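Long-range contacts in Di-haem cytochrome c peroxidase family protein (Burkholderia thailandensis E264, PDB 6NX0), which carries two c-type hemes and probably acts as a peroxidase that reduces hydrogen peroxide with electrons transferred through its hemes: residues S317-A326 with A365-R373; L390-N398 with D444-L454. All coordinates share one frame; numbering follows the deposited sequence.

Contact 1 of 2, residues S317-A326 with A365-R373. With HEC (heme c), chain C.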
loop_
_atom_site.group_PDB
_atom_site.type_symbol
_atom_site.label_atom_id
_atom_site.label_comp_id
_atom_site.label_asym_id
_atom_site.label_seq_id
_atom_site.Cartn_x
_atom_site.Cartn_y
_atom_site.Cartn_z
ATOM N N SER A 317 3.335 -9.078 12.986
ATOM C CA SER A 317 3.006 -7.662 13.164
ATOM C C SER A 317 3.268 -6.960 11.842
ATOM O O SER A 317 4.294 -6.305 11.654
ATOM C CB SER A 317 3.787 -7.032 14.285
ATOM O OG SER A 317 3.415 -7.599 15.536
ATOM N N LEU A 318 2.306 -7.082 10.931
ATOM C CA LEU A 318 2.390 -6.384 9.658
ATOM C C LEU A 318 1.541 -5.123 9.642
ATOM O O LEU A 318 1.623 -4.347 8.681
ATOM C CB LEU A 318 1.990 -7.321 8.508
ATOM C CG LEU A 318 2.891 -8.561 8.358
ATOM C CD1 LEU A 318 2.377 -9.512 7.303
ATOM C CD2 LEU A 318 4.330 -8.157 8.064
ATOM N N PHE A 319 0.756 -4.877 10.696
ATOM C CA PHE A 319 -0.014 -3.647 10.861
ATOM C C PHE A 319 -1.067 -3.486 9.772
ATOM O O PHE A 319 -1.440 -2.376 9.383
ATOM C CB PHE A 319 0.934 -2.448 10.973
ATOM C CG PHE A 319 1.746 -2.514 12.226
ATOM C CD1 PHE A 319 1.232 -2.042 13.421
ATOM C CD2 PHE A 319 2.973 -3.139 12.229
ATOM C CE1 PHE A 319 1.975 -2.158 14.600
ATOM C CE2 PHE A 319 3.708 -3.253 13.417
ATOM C CZ PHE A 319 3.200 -2.764 14.578
ATOM N N THR A 320 -1.568 -4.623 9.317
ATOM C CA THR A 320 -2.704 -4.719 8.432
ATOM C C THR A 320 -3.104 -6.180 8.371
ATOM O O THR A 320 -2.260 -7.074 8.484
ATOM C CB THR A 320 -2.424 -4.207 7.012
ATOM O OG1 THR A 320 -3.613 -4.457 6.248
ATOM C CG2 THR A 320 -1.220 -4.896 6.385
ATOM N N ASP A 321 -4.401 -6.399 8.196
ATOM C CA ASP A 321 -4.926 -7.716 7.881
ATOM C C ASP A 321 -5.140 -7.908 6.388
ATOM O O ASP A 321 -5.641 -8.959 5.971
ATOM C CB ASP A 321 -6.229 -7.967 8.664
ATOM C CG ASP A 321 -7.357 -7.009 8.304
ATOM O OD1 ASP A 321 -7.169 -6.086 7.468
ATOM O OD2 ASP A 321 -8.462 -7.178 8.897
ATOM N N PHE A 322 -4.717 -6.934 5.571
ATOM C CA PHE A 322 -4.914 -6.915 4.118
ATOM C C PHE A 322 -6.378 -6.932 3.726
ATOM O O PHE A 322 -6.701 -7.247 2.572
ATOM C CB PHE A 322 -4.152 -8.056 3.447
ATOM C CG PHE A 322 -2.684 -8.055 3.802
ATOM C CD1 PHE A 322 -1.823 -7.120 3.237
ATOM C CD2 PHE A 322 -2.184 -8.927 4.750
ATOM C CE1 PHE A 322 -0.460 -7.092 3.586
ATOM C CE2 PHE A 322 -0.825 -8.891 5.099
ATOM C CZ PHE A 322 0.020 -7.964 4.503
ATOM N N GLY A 323 -7.243 -6.526 4.653
ATOM C CA GLY A 323 -8.639 -6.292 4.370
ATOM C C GLY A 323 -8.879 -4.897 3.841
ATOM O O GLY A 323 -7.951 -4.139 3.565
ATOM N N TYR A 324 -10.159 -4.572 3.689
ATOM C CA TYR A 324 -10.623 -3.340 3.058
ATOM C C TYR A 324 -11.581 -2.603 3.977
ATOM O O TYR A 324 -12.436 -3.216 4.624
ATOM C CB TYR A 324 -11.330 -3.650 1.715
ATOM C CG TYR A 324 -10.348 -4.105 0.666
ATOM C CD1 TYR A 324 -9.860 -5.414 0.628
ATOM C CD2 TYR A 324 -9.866 -3.203 -0.288
ATOM C CE1 TYR A 324 -8.915 -5.798 -0.313
ATOM C CE2 TYR A 324 -8.943 -3.578 -1.213
ATOM C CZ TYR A 324 -8.474 -4.874 -1.245
ATOM O OH TYR A 324 -7.534 -5.175 -2.212
ATOM N N ASP A 325 -11.439 -1.284 4.044
ATOM C CA ASP A 325 -12.423 -0.477 4.739
ATOM C C ASP A 325 -12.515 0.904 4.115
ATOM O O ASP A 325 -11.741 1.273 3.232
ATOM C CB ASP A 325 -12.106 -0.394 6.234
ATOM C CG ASP A 325 -13.349 -0.591 7.091
ATOM O OD1 ASP A 325 -14.394 0.048 6.807
ATOM O OD2 ASP A 325 -13.285 -1.448 8.000
ATOM N N ALA A 326 -13.519 1.649 4.559
ATOM C CA ALA A 326 -13.920 2.916 3.962
ATOM C C ALA A 326 -13.858 3.967 5.058
ATOM O O ALA A 326 -14.821 4.150 5.809
ATOM C CB ALA A 326 -15.323 2.813 3.359
ATOM N N ALA A 365 -15.748 3.260 -2.095
ATOM C CA ALA A 365 -15.046 3.962 -1.016
ATOM C C ALA A 365 -14.195 3.014 -0.170
ATOM O O ALA A 365 -13.478 3.499 0.723
ATOM C CB ALA A 365 -15.981 4.769 -0.097
ATOM N N TYR A 366 -14.179 1.723 -0.452
ATOM C CA TYR A 366 -13.298 0.816 0.260
ATOM C C TYR A 366 -11.916 0.800 -0.377
ATOM O O TYR A 366 -11.778 0.806 -1.603
ATOM C CB TYR A 366 -13.850 -0.606 0.265
ATOM C CG TYR A 366 -14.949 -0.862 1.264
ATOM C CD1 TYR A 366 -16.200 -0.258 1.158
ATOM C CD2 TYR A 366 -14.742 -1.744 2.317
ATOM C CE1 TYR A 366 -17.202 -0.511 2.112
ATOM C CE2 TYR A 366 -15.724 -2.017 3.232
ATOM C CZ TYR A 366 -16.948 -1.401 3.127
ATOM O OH TYR A 366 -17.917 -1.693 4.082
ATOM N N LEU A 367 -10.900 0.732 0.474
ATOM C CA LEU A 367 -9.498 0.698 0.077
ATOM C C LEU A 367 -8.771 -0.297 0.970
ATOM O O LEU A 367 -9.175 -0.535 2.108
ATOM C CB LEU A 367 -8.865 2.092 0.191
ATOM C CG LEU A 367 -9.444 3.138 -0.749
ATOM C CD1 LEU A 367 -9.024 4.530 -0.271
ATOM C CD2 LEU A 367 -8.956 2.855 -2.170
ATOM N N ARG A 368 -7.690 -0.878 0.457
ATOM C CA ARG A 368 -6.952 -1.880 1.226
ATOM C C ARG A 368 -6.237 -1.213 2.398
ATOM O O ARG A 368 -5.530 -0.218 2.224
ATOM C CB ARG A 368 -5.936 -2.634 0.354
ATOM C CG ARG A 368 -5.634 -4.063 0.875
ATOM C CD ARG A 368 -4.532 -4.808 0.088
ATOM N NE ARG A 368 -3.233 -4.236 0.438
ATOM C CZ ARG A 368 -2.287 -3.860 -0.402
ATOM N NH1 ARG A 368 -2.396 -4.052 -1.713
ATOM N NH2 ARG A 368 -1.207 -3.284 0.099
ATOM N N THR A 369 -6.420 -1.759 3.598
ATOM C CA THR A 369 -5.760 -1.198 4.769
ATOM C C THR A 369 -4.254 -1.334 4.611
ATOM O O THR A 369 -3.753 -2.461 4.482
ATOM C CB THR A 369 -6.231 -1.911 6.015
ATOM O OG1 THR A 369 -7.652 -1.705 6.120
ATOM C CG2 THR A 369 -5.505 -1.372 7.228
ATOM N N PRO A 370 -3.501 -0.235 4.596
ATOM C CA PRO A 370 -2.054 -0.334 4.375
ATOM C C PRO A 370 -1.332 -0.723 5.645
ATOM O O PRO A 370 -1.722 -0.325 6.744
ATOM C CB PRO A 370 -1.671 1.090 3.957
ATOM C CG PRO A 370 -2.657 1.942 4.693
ATOM C CD PRO A 370 -3.942 1.170 4.741
ATOM N N GLY A 371 -0.249 -1.477 5.489
ATOM C CA GLY A 371 0.643 -1.686 6.609
ATOM C C GLY A 371 1.333 -0.383 6.944
ATOM O O GLY A 371 1.502 0.474 6.088
ATOM N N LEU A 372 1.710 -0.232 8.214
ATOM C CA LEU A 372 2.244 1.012 8.755
ATOM C C LEU A 372 3.751 0.979 8.990
ATOM O O LEU A 372 4.302 1.958 9.515
ATOM C CB LEU A 372 1.512 1.366 10.065
ATOM C CG LEU A 372 -0.005 1.545 9.901
ATOM C CD1 LEU A 372 -0.649 1.959 11.217
ATOM C CD2 LEU A 372 -0.308 2.567 8.824
ATOM N N ARG A 373 4.439 -0.108 8.644
ATOM C CA ARG A 373 5.890 -0.097 8.784
ATOM C C ARG A 373 6.476 0.971 7.873
ATOM O O ARG A 373 6.069 1.120 6.720
ATOM C CB ARG A 373 6.483 -1.465 8.470
ATOM C CG ARG A 373 6.121 -2.484 9.562
ATOM C CD ARG A 373 6.459 -3.894 9.202
ATOM N NE ARG A 373 6.385 -4.805 10.355
ATOM C CZ ARG A 373 7.366 -4.986 11.226
ATOM N NH1 ARG A 373 8.490 -4.281 11.122
ATOM N NH2 ARG A 373 7.214 -5.838 12.231
HETATM FE FE HEC C . -5.686 3.446 9.518
HETATM C CHA HEC C . -4.494 4.419 6.455
HETATM C CHB HEC C . -3.068 5.048 11.057
HETATM C CHC HEC C . -7.203 3.057 12.570
HETATM C CHD HEC C . -8.101 1.529 8.054
HETATM N NA HEC C . -4.060 4.476 8.874
HETATM C C1A HEC C . -3.741 4.717 7.551
HETATM C C2A HEC C . -2.580 5.568 7.546
HETATM C C3A HEC C . -2.132 5.653 8.804
HETATM C C4A HEC C . -3.060 4.972 9.672
HETATM C CMA HEC C . -0.981 6.511 9.321
HETATM C CAA HEC C . -1.845 6.055 6.276
HETATM C CBA HEC C . -0.790 5.057 5.833
HETATM C CGA HEC C . -0.100 5.381 4.530
HETATM O O1A HEC C . 0.654 4.470 4.070
HETATM O O2A HEC C . -0.487 6.349 3.818
HETATM N NB HEC C . -5.233 3.916 11.427
HETATM C C1B HEC C . -4.056 4.537 11.853
HETATM C C2B HEC C . -4.113 4.675 13.297
HETATM C C3B HEC C . -5.277 4.195 13.727
HETATM C C4B HEC C . -5.976 3.667 12.563
HETATM C CMB HEC C . -2.952 5.245 14.153
HETATM C CAB HEC C . -5.876 4.221 15.156
HETATM C CBB HEC C . -6.016 5.677 15.657
HETATM N NC HEC C . -7.286 2.420 10.197
HETATM C C1C HEC C . -7.780 2.451 11.487
HETATM C C2C HEC C . -8.984 1.669 11.508
HETATM C C3C HEC C . -9.184 1.162 10.284
HETATM C C4C HEC C . -8.139 1.655 9.420
HETATM C CMC HEC C . -9.772 1.430 12.815
HETATM C CAC HEC C . -10.191 0.073 9.884
HETATM C CBC HEC C . -11.615 0.624 10.109
HETATM N ND HEC C . -6.156 3.013 7.606
HETATM C C1D HEC C . -7.227 2.195 7.232
HETATM C C2D HEC C . -7.401 2.314 5.814
HETATM C C3D HEC C . -6.372 3.260 5.329
HETATM C C4D HEC C . -5.596 3.618 6.485
HETATM C CMD HEC C . -8.443 1.623 4.941
HETATM C CAD HEC C . -6.175 3.744 3.886
HETATM C CBD HEC C . -7.109 4.916 3.655
HETATM C CGD HEC C . -6.723 5.685 2.418
HETATM O O1D HEC C . -5.621 5.436 1.869
HETATM O O2D HEC C . -7.449 6.670 2.093
HETATM O O HOH W 1 -8.684 -3.776 7.629
HETATM O O HOH W 2 -17.703 0.571 6.129
#

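Contact 2 of 2, residues L390-N398 with D444-L454. With HEC (heme c), chain C.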
loop_
_atom_site.group_PDB
_atom_site.type_symbol
_atom_site.label_atom_id
_atom_site.label_comp_id
_atom_site.label_asym_id
_atom_site.label_seq_id
_atom_site.Cartn_x
_atom_site.Cartn_y
_atom_site.Cartn_z
ATOM N N LEU A 390 2.460 12.944 9.389
ATOM C CA LEU A 390 1.941 11.750 10.030
ATOM C C LEU A 390 0.957 12.109 11.132
ATOM O O LEU A 390 -0.067 11.440 11.304
ATOM C CB LEU A 390 3.093 10.922 10.587
ATOM C CG LEU A 390 2.686 9.676 11.384
ATOM C CD1 LEU A 390 1.814 8.732 10.508
ATOM C CD2 LEU A 390 3.888 8.958 11.929
ATOM N N ARG A 391 1.232 13.182 11.886
ATOM C CA ARG A 391 0.321 13.525 12.971
ATOM C C ARG A 391 -1.072 13.856 12.451
ATOM O O ARG A 391 -2.068 13.500 13.091
ATOM C CB ARG A 391 0.867 14.676 13.814
ATOM C CG ARG A 391 0.061 14.807 15.136
ATOM C CD ARG A 391 0.389 16.029 15.946
ATOM N NE ARG A 391 -0.305 15.962 17.240
ATOM C CZ ARG A 391 -1.581 16.297 17.422
ATOM N NH1 ARG A 391 -2.119 16.192 18.640
ATOM N NH2 ARG A 391 -2.325 16.739 16.414
ATOM N N ASP A 392 -1.173 14.511 11.287
ATOM C CA ASP A 392 -2.484 14.828 10.731
ATOM C C ASP A 392 -3.230 13.559 10.346
ATOM O O ASP A 392 -4.443 13.463 10.554
ATOM C CB ASP A 392 -2.357 15.754 9.512
ATOM C CG ASP A 392 -2.214 17.219 9.883
ATOM O OD1 ASP A 392 -2.263 17.564 11.087
ATOM O OD2 ASP A 392 -2.044 18.028 8.953
ATOM N N ALA A 393 -2.515 12.571 9.802
ATOM C CA ALA A 393 -3.137 11.293 9.450
ATOM C C ALA A 393 -3.728 10.614 10.671
ATOM O O ALA A 393 -4.813 10.026 10.588
ATOM C CB ALA A 393 -2.130 10.373 8.777
ATOM N N VAL A 394 -3.023 10.672 11.807
ATOM C CA VAL A 394 -3.525 10.066 13.036
ATOM C C VAL A 394 -4.667 10.896 13.620
ATOM O O VAL A 394 -5.707 10.360 14.037
ATOM C CB VAL A 394 -2.366 9.909 14.037
ATOM C CG1 VAL A 394 -2.870 9.408 15.398
ATOM C CG2 VAL A 394 -1.287 8.987 13.490
ATOM N N ALA A 395 -4.495 12.224 13.671
ATOM C CA ALA A 395 -5.515 13.102 14.238
ATOM C C ALA A 395 -6.837 13.007 13.479
ATOM O O ALA A 395 -7.907 13.177 14.067
ATOM C CB ALA A 395 -5.007 14.546 14.237
ATOM N N PHE A 396 -6.781 12.708 12.181
ATOM C CA PHE A 396 -7.993 12.557 11.382
ATOM C C PHE A 396 -8.953 11.558 12.021
ATOM O O PHE A 396 -10.162 11.787 12.063
ATOM C CB PHE A 396 -7.599 12.115 9.964
ATOM C CG PHE A 396 -8.746 11.622 9.120
ATOM C CD1 PHE A 396 -9.619 12.520 8.527
ATOM C CD2 PHE A 396 -8.952 10.251 8.936
ATOM C CE1 PHE A 396 -10.672 12.061 7.756
ATOM C CE2 PHE A 396 -10.022 9.815 8.164
ATOM C CZ PHE A 396 -10.854 10.709 7.591
ATOM N N TYR A 397 -8.432 10.433 12.500
ATOM C CA TYR A 397 -9.293 9.424 13.113
ATOM C C TYR A 397 -10.018 9.969 14.321
ATOM O O TYR A 397 -11.169 9.597 14.576
ATOM C CB TYR A 397 -8.489 8.207 13.523
ATOM C CG TYR A 397 -8.011 7.391 12.361
ATOM C CD1 TYR A 397 -8.838 6.439 11.779
ATOM C CD2 TYR A 397 -6.731 7.558 11.852
ATOM C CE1 TYR A 397 -8.397 5.678 10.718
ATOM C CE2 TYR A 397 -6.279 6.795 10.794
ATOM C CZ TYR A 397 -7.121 5.867 10.229
ATOM O OH TYR A 397 -6.705 5.098 9.194
ATOM N N ASN A 398 -9.368 10.851 15.072
ATOM C CA ASN A 398 -9.951 11.287 16.329
ATOM C C ASN A 398 -11.120 12.251 16.140
ATOM O O ASN A 398 -12.069 12.226 16.937
ATOM C CB ASN A 398 -8.874 11.933 17.195
ATOM C CG ASN A 398 -9.277 12.041 18.639
ATOM O OD1 ASN A 398 -9.957 11.163 19.177
ATOM N ND2 ASN A 398 -8.844 13.129 19.291
ATOM N N ASP A 444 -5.304 15.238 22.623
ATOM C CA ASP A 444 -4.170 15.533 21.751
ATOM C C ASP A 444 -2.902 14.846 22.248
ATOM O O ASP A 444 -2.066 14.412 21.445
ATOM C CB ASP A 444 -3.985 17.047 21.623
ATOM C CG ASP A 444 -4.931 17.653 20.602
ATOM O OD1 ASP A 444 -5.109 17.041 19.517
ATOM O OD2 ASP A 444 -5.506 18.719 20.885
ATOM N N ALA A 445 -2.753 14.669 23.566
ATOM C CA ALA A 445 -1.610 13.913 24.067
ATOM C C ALA A 445 -1.666 12.453 23.617
ATOM O O ALA A 445 -0.633 11.840 23.319
ATOM C CB ALA A 445 -1.559 14.001 25.600
ATOM N N ASP A 446 -2.870 11.868 23.597
ATOM C CA ASP A 446 -3.033 10.522 23.063
ATOM C C ASP A 446 -2.554 10.450 21.616
ATOM O O ASP A 446 -1.869 9.502 21.226
ATOM C CB ASP A 446 -4.502 10.092 23.099
ATOM C CG ASP A 446 -5.040 9.854 24.509
ATOM O OD1 ASP A 446 -4.241 9.629 25.442
ATOM O OD2 ASP A 446 -6.282 9.868 24.666
ATOM N N VAL A 447 -2.932 11.439 20.812
ATOM C CA VAL A 447 -2.509 11.458 19.410
ATOM C C VAL A 447 -0.994 11.536 19.326
ATOM O O VAL A 447 -0.363 10.818 18.536
ATOM C CB VAL A 447 -3.191 12.626 18.684
ATOM C CG1 VAL A 447 -2.595 12.829 17.289
ATOM C CG2 VAL A 447 -4.682 12.379 18.582
ATOM N N ASP A 448 -0.379 12.412 20.140
ATOM C CA ASP A 448 1.081 12.491 20.171
ATOM C C ASP A 448 1.711 11.132 20.499
ATOM O O ASP A 448 2.737 10.746 19.925
ATOM C CB ASP A 448 1.547 13.522 21.203
ATOM C CG ASP A 448 1.043 14.953 20.938
ATOM O OD1 ASP A 448 0.612 15.305 19.819
ATOM O OD2 ASP A 448 1.097 15.761 21.898
ATOM N N ASP A 449 1.132 10.405 21.463
ATOM C CA ASP A 449 1.686 9.121 21.863
ATOM C C ASP A 449 1.556 8.074 20.757
ATOM O O ASP A 449 2.475 7.274 20.551
ATOM C CB ASP A 449 1.000 8.650 23.142
ATOM C CG ASP A 449 1.348 9.509 24.360
ATOM O OD1 ASP A 449 2.274 10.351 24.276
ATOM O OD2 ASP A 449 0.674 9.335 25.412
ATOM N N LEU A 450 0.428 8.081 20.028
ATOM C CA LEU A 450 0.270 7.197 18.877
ATOM C C LEU A 450 1.328 7.474 17.815
ATOM O O LEU A 450 1.929 6.535 17.277
ATOM C CB LEU A 450 -1.127 7.350 18.289
ATOM C CG LEU A 450 -2.249 6.621 19.046
ATOM C CD1 LEU A 450 -3.621 7.145 18.622
ATOM C CD2 LEU A 450 -2.155 5.145 18.838
ATOM N N VAL A 451 1.587 8.751 17.520
ATOM C CA VAL A 451 2.675 9.087 16.594
ATOM C C VAL A 451 4.009 8.543 17.097
ATOM O O VAL A 451 4.777 7.947 16.338
ATOM C CB VAL A 451 2.730 10.605 16.374
ATOM C CG1 VAL A 451 3.993 11.003 15.593
ATOM C CG2 VAL A 451 1.480 11.090 15.691
ATOM N N ALA A 452 4.297 8.718 18.391
ATOM C CA ALA A 452 5.538 8.175 18.935
ATOM C C ALA A 452 5.631 6.668 18.711
ATOM O O ALA A 452 6.681 6.135 18.340
ATOM C CB ALA A 452 5.642 8.494 20.427
ATOM N N PHE A 453 4.520 5.945 18.902
ATOM C CA PHE A 453 4.564 4.522 18.645
ATOM C C PHE A 453 4.801 4.223 17.165
ATOM O O PHE A 453 5.604 3.358 16.831
ATOM C CB PHE A 453 3.275 3.867 19.129
ATOM C CG PHE A 453 3.159 2.466 18.689
ATOM C CD1 PHE A 453 4.050 1.512 19.132
ATOM C CD2 PHE A 453 2.172 2.088 17.779
ATOM C CE1 PHE A 453 3.971 0.208 18.680
ATOM C CE2 PHE A 453 2.084 0.788 17.328
ATOM C CZ PHE A 453 2.979 -0.155 17.765
ATOM N N LEU A 454 4.112 4.924 16.258
ATOM C CA LEU A 454 4.303 4.627 14.834
ATOM C C LEU A 454 5.741 4.857 14.401
ATOM O O LEU A 454 6.230 4.197 13.479
ATOM C CB LEU A 454 3.351 5.464 13.991
ATOM C CG LEU A 454 1.867 5.098 14.185
ATOM C CD1 LEU A 454 0.991 6.037 13.341
ATOM C CD2 LEU A 454 1.618 3.623 13.849
HETATM FE FE HEC C . -5.686 3.446 9.518
HETATM C CHA HEC C . -4.494 4.419 6.455
HETATM C CHB HEC C . -3.068 5.048 11.057
HETATM C CHC HEC C . -7.203 3.057 12.570
HETATM C CHD HEC C . -8.101 1.529 8.054
HETATM N NA HEC C . -4.060 4.476 8.874
HETATM C C1A HEC C . -3.741 4.717 7.551
HETATM C C2A HEC C . -2.580 5.568 7.546
HETATM C C3A HEC C . -2.132 5.653 8.804
HETATM C C4A HEC C . -3.060 4.972 9.672
HETATM C CMA HEC C . -0.981 6.511 9.321
HETATM C CAA HEC C . -1.845 6.055 6.276
HETATM C CBA HEC C . -0.790 5.057 5.833
HETATM C CGA HEC C . -0.100 5.381 4.530
HETATM O O1A HEC C . 0.654 4.470 4.070
HETATM O O2A HEC C . -0.487 6.349 3.818
HETATM N NB HEC C . -5.233 3.916 11.427
HETATM C C1B HEC C . -4.056 4.537 11.853
HETATM C C2B HEC C . -4.113 4.675 13.297
HETATM C C3B HEC C . -5.277 4.195 13.727
HETATM C C4B HEC C . -5.976 3.667 12.563
HETATM C CMB HEC C . -2.952 5.245 14.153
HETATM C CAB HEC C . -5.876 4.221 15.156
HETATM C CBB HEC C . -6.016 5.677 15.657
HETATM N NC HEC C . -7.286 2.420 10.197
HETATM C C1C HEC C . -7.780 2.451 11.487
HETATM C C2C HEC C . -8.984 1.669 11.508
HETATM C C3C HEC C . -9.184 1.162 10.284
HETATM C C4C HEC C . -8.139 1.655 9.420
HETATM C CMC HEC C . -9.772 1.430 12.815
HETATM C CAC HEC C . -10.191 0.073 9.884
HETATM C CBC HEC C . -11.615 0.624 10.109
HETATM N ND HEC C . -6.156 3.013 7.606
HETATM C C1D HEC C . -7.227 2.195 7.232
HETATM C C2D HEC C . -7.401 2.314 5.814
HETATM C C3D HEC C . -6.372 3.260 5.329
HETATM C C4D HEC C . -5.596 3.618 6.485
HETATM C CMD HEC C . -8.443 1.623 4.941
HETATM C CAD HEC C . -6.175 3.744 3.886
HETATM C CBD HEC C . -7.109 4.916 3.655
HETATM C CGD HEC C . -6.723 5.685 2.418
HETATM O O1D HEC C . -5.621 5.436 1.869
HETATM O O2D HEC C . -7.449 6.670 2.093
HETATM O O HOH W 3 -4.943 18.050 16.849
HETATM O O HOH W 4 -7.340 15.487 18.219
#

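Contact 1 of 2, residues S317-A326 with A365-R373
Ser-317 offers its backbone O to Arg-373, which grips it side-on with NE and NH2 at the start of an irregular antiparallel pairing that ends in a two-stranded sheet, 324-325 against 367-368, between the two hemes. The extended arginine chain brings NE to 2.9 Å from Ser-317 O, in the guanidinium plane, while NH2 also makes a salt bridge to Asp-273. At Phe-319 the contact is apolar, CB against Leu-372 CB, and its backbone O binds ND1 of the heme ligand His-305. Thr-320 is held with OG1 opposite its own N (chi1 176°), which sends the hydroxyl to Thr-369 O at 2.7 Å, from above that carbonyl plane. The same OG1 accepts from Phe-322 N in an ST turn. An Asx turn follows at once, Asp-321 OD1 taking Gly-323 N, and a water joins OD1 to Thr-369 OG1. Gly-323 O then receives Thr-369 N in a nearly straight bond of 2.8 Å. Tyr-324 pairs with Arg-368 at a non-hydrogen-bonded position; Arg-368 CG lies over the tyrosine ring, 4.0 Å from its centroid, in a CH-pi contact. Beyond it the guanidinium reaches Gly-188 O and a propionate oxygen of the other heme. Asp-325 and Leu-367 form the hydrogen-bonded pair, and both side chains turn to the heme bound by His-305. Thr-369, Pro-370 and Leu-372 line the same heme. Last comes Ala-326, whose CB sits over one face of the Tyr-366 ring, 4.2 Å from the centroid.

Contact 2 of 2, residues L390-N398 with D444-L454
Asp-448 OD1 is gripped by two nitrogens of Arg-391, NE at 2.8 Å and NH1 at 3.1 Å, in a salt-bridge network at one side of a helix-helix packing with knobs-into-holes character. The two helices of this cytochrome c domain cross at 131° between their N-to-C directions, with axes 9.5 Å apart. NE meets OD1 almost head-on to the C-O bond, whereas NH1 comes from above the carboxylate plane and also bridges to Asp-444 OD1 at 3.2 Å. With CG opposite the backbone N (chi1 -167°) and the chain extended out to NE, the guanidinium lies flat across Val-447, whose CG1 sits 3.6 Å over its centre. One water links Arg-391 NH2 to Asp-444 OD1, and a second ties that oxygen to Asn-398 ND2, which also bonds Met-442 O. Deeper in, Val-394 CG1 meets Val-447 CG1 and Leu-450 CB, while its CG2 meets Val-451 CG2 and lies 3.7 Å from Leu-454 CD1. Leu-390 CD2 packs on Val-451 CG1, the two side chains pointing opposite ways. Helix 390-398 also carries Tyr-397, its ring leaning over the porphyrin. Opposite His-305 NE2, Tyr-397 OH binds the heme iron at 2.0 Å.

In the fold
Going from the N terminus, residues 317-326 come first and pair with 365-373, so contact 1 closes a loop of 38 residues that includes helix 348-354. The chain then runs on to helix 390-399, and contact 2 closes a second loop of 45 residues when helix 444-455 packs back against it. The two loops stand in series, neither nested nor crossed, with centres about 17 Å apart. They meet directly where Leu-372 CD1 packs on Leu-454 CD2 and Phe-319 on Phe-453. Both touch the same heme: contact 1 separates it from the other heme, and helix 390-399 brings the tyrosine side of the iron.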